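Local coordinates for BRO1 protein (Saccharomyces cerevisiae, PDB 1ZB1) that acts as a class E VPS adapter that recruits the deubiquitinase DOA4 to endosomes and helps sort cargo into the intralumenal vesicles of multivesicular bodies, at residues A[95-100]-A[119-124]. Residues are numbered along the deposited sequence; the frame is centred on the assembly and turned at random.
Sequences MDFTWY and AFEKSC
The axes of strand 97-100 and helix segment 119-124 approach to 8.8 Å at closest, their N-to-C directions 39° apart, and F97 and W99 turn their side chains toward the helix while T98 and Y100 face away. The single hydrogen bond across this interface joins W99 NE1 to E121 OE1 at 2.7 Å. It is nearly straight (161° at the hydrogen), lies in the plane of the indole and reaches the carboxylate oxygen almost along its C-O axis. E121 comes within reach because its CG stands anti to the backbone N and the chain then bends at chi2, which carries the carboxylate across the CD2-CE2 side of the F97 ring. E121 CB meanwhile sits over the middle of that ring, 3.7 Å from its centroid, and M95 CB lies against the opposite face, offset toward the rim. The other carboxylate oxygen, OE2, forms a salt bridge with R56 and a hydrogen bond with Y75, so both oxygens of this buried acid have partners, and the nearby arginine would probably favour its charged form. Within the largely helical Bro1 domain, strand 97-100 pairs with strand 112-115 in a small antiparallel beta hairpin, whose second strand leads, two residues later, into helix 118-139; the contact thus packs one face of the hairpin on the helix that follows it. Further along, C124 lies over the W99 indole, with CB 3.5 Å and SG 3.8 Å from the centroid of the five-membered ring, combining CH-pi and sulfur-aromatic contacts on one face. F120 meets the indole in a T-shaped stack: the W99 edge is directed at the phenyl face, centroids 5.3 Å apart and planes at 88°. The F120 edge also reaches the strand backbone, CE2 lying 3.5 Å from F97 O.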
loop_
_atom_site.group_PDB
_atom_site.type_symbol
_atom_site.label_atom_id
_atom_site.label_comp_id
_atom_site.label_asym_id
_atom_site.label_seq_id
_atom_site.Cartn_x
_atom_site.Cartn_y
_atom_site.Cartn_z
ATOM N N MET A 95 25.284 8.612 15.502
ATOM C CA MET A 95 24.029 8.407 16.210
ATOM C C MET A 95 23.733 6.916 16.102
ATOM O O MET A 95 23.847 6.338 15.019
ATOM C CB MET A 95 22.902 9.206 15.552
ATOM C CG MET A 95 23.122 10.713 15.557
ATOM S SD MET A 95 23.402 11.343 17.211
ATOM C CE MET A 95 21.856 10.905 18.016
ATOM N N ASP A 96 23.363 6.288 17.212
ATOM C CA ASP A 96 23.078 4.860 17.186
ATOM C C ASP A 96 21.646 4.530 16.758
ATOM O O ASP A 96 20.874 3.984 17.538
ATOM C CB ASP A 96 23.357 4.225 18.554
ATOM C CG ASP A 96 24.844 4.167 18.888
ATOM O OD1 ASP A 96 25.673 4.011 17.964
ATOM O OD2 ASP A 96 25.176 4.258 20.087
ATOM N N PHE A 97 21.310 4.857 15.515
ATOM C CA PHE A 97 19.987 4.577 14.955
ATOM C C PHE A 97 19.778 3.057 14.993
ATOM O O PHE A 97 20.479 2.304 14.297
ATOM C CB PHE A 97 19.925 5.077 13.507
ATOM C CG PHE A 97 20.162 6.565 13.354
ATOM C CD1 PHE A 97 21.080 7.044 12.422
ATOM C CD2 PHE A 97 19.416 7.486 14.090
ATOM C CE1 PHE A 97 21.253 8.419 12.217
ATOM C CE2 PHE A 97 19.576 8.863 13.896
ATOM C CZ PHE A 97 20.490 9.332 12.961
ATOM N N THR A 98 18.810 2.611 15.789
ATOM C CA THR A 98 18.546 1.184 15.955
ATOM C C THR A 98 17.112 0.778 15.616
ATOM O O THR A 98 16.159 1.187 16.294
ATOM C CB THR A 98 18.883 0.763 17.413
ATOM O OG1 THR A 98 20.250 1.101 17.696
ATOM C CG2 THR A 98 18.675 -0.738 17.620
ATOM N N TRP A 99 16.962 -0.034 14.570
ATOM C CA TRP A 99 15.637 -0.489 14.130
ATOM C C TRP A 99 15.445 -2.001 14.057
ATOM O O TRP A 99 16.344 -2.738 13.643
ATOM C CB TRP A 99 15.296 0.100 12.753
ATOM C CG TRP A 99 15.136 1.591 12.761
ATOM C CD1 TRP A 99 16.128 2.523 12.712
ATOM C CD2 TRP A 99 13.906 2.316 12.865
ATOM N NE1 TRP A 99 15.593 3.793 12.780
ATOM C CE2 TRP A 99 14.230 3.692 12.876
ATOM C CE3 TRP A 99 12.557 1.938 12.952
ATOM C CZ2 TRP A 99 13.256 4.693 12.968
ATOM C CZ3 TRP A 99 11.584 2.942 13.044
ATOM C CH2 TRP A 99 11.943 4.301 13.051
ATOM N N TYR A 100 14.251 -2.445 14.442
ATOM C CA TYR A 100 13.882 -3.857 14.413
ATOM C C TYR A 100 13.099 -4.180 13.140
ATOM O O TYR A 100 12.389 -3.329 12.601
ATOM C CB TYR A 100 12.983 -4.212 15.610
ATOM C CG TYR A 100 13.652 -4.203 16.967
ATOM C CD1 TYR A 100 13.899 -3.008 17.648
ATOM C CD2 TYR A 100 14.010 -5.404 17.588
ATOM C CE1 TYR A 100 14.483 -3.011 18.922
ATOM C CE2 TYR A 100 14.596 -5.417 18.854
ATOM C CZ TYR A 100 14.825 -4.224 19.514
ATOM O OH TYR A 100 15.381 -4.251 20.768
ATOM N N ALA A 119 20.591 7.649 5.765
ATOM C CA ALA A 119 19.739 6.860 4.871
ATOM C C ALA A 119 19.000 5.748 5.621
ATOM O O ALA A 119 17.855 5.420 5.287
ATOM C CB ALA A 119 20.575 6.249 3.734
ATOM N N PHE A 120 19.651 5.157 6.620
ATOM C CA PHE A 120 19.026 4.088 7.401
ATOM C C PHE A 120 17.861 4.674 8.215
ATOM O O PHE A 120 16.739 4.165 8.159
ATOM C CB PHE A 120 20.061 3.444 8.340
ATOM C CG PHE A 120 19.531 2.277 9.144
ATOM C CD1 PHE A 120 18.912 1.198 8.516
ATOM C CD2 PHE A 120 19.685 2.242 10.530
ATOM C CE1 PHE A 120 18.454 0.096 9.250
ATOM C CE2 PHE A 120 19.229 1.139 11.278
ATOM C CZ PHE A 120 18.614 0.068 10.632
ATOM N N GLU A 121 18.125 5.751 8.952
ATOM C CA GLU A 121 17.088 6.396 9.773
ATOM C C GLU A 121 15.933 6.893 8.882
ATOM O O GLU A 121 14.762 6.737 9.233
ATOM C CB GLU A 121 17.695 7.556 10.588
ATOM C CG GLU A 121 16.700 8.306 11.503
ATOM C CD GLU A 121 16.435 7.613 12.839
ATOM O OE1 GLU A 121 16.527 6.374 12.915
ATOM O OE2 GLU A 121 16.116 8.319 13.822
ATOM N N LYS A 122 16.267 7.452 7.719
ATOM C CA LYS A 122 15.266 7.941 6.770
ATOM C C LYS A 122 14.396 6.823 6.201
ATOM O O LYS A 122 13.168 6.891 6.253
ATOM C CB LYS A 122 15.940 8.661 5.590
ATOM C CG LYS A 122 16.363 10.090 5.864
ATOM C CD LYS A 122 17.300 10.618 4.773
ATOM C CE LYS A 122 16.694 10.488 3.378
ATOM N NZ LYS A 122 17.565 11.094 2.328
ATOM N N SER A 123 15.035 5.799 5.642
ATOM C CA SER A 123 14.302 4.692 5.039
ATOM C C SER A 123 13.349 4.015 6.021
ATOM O O SER A 123 12.204 3.704 5.667
ATOM C CB SER A 123 15.281 3.658 4.448
ATOM O OG SER A 123 16.126 3.104 5.441
ATOM N N CYS A 124 13.806 3.789 7.250
ATOM C CA CYS A 124 12.957 3.137 8.245
ATOM C C CYS A 124 11.757 4.018 8.616
ATOM O O CYS A 124 10.631 3.532 8.756
ATOM C CB CYS A 124 13.773 2.783 9.488
ATOM S SG CYS A 124 14.915 1.384 9.233
#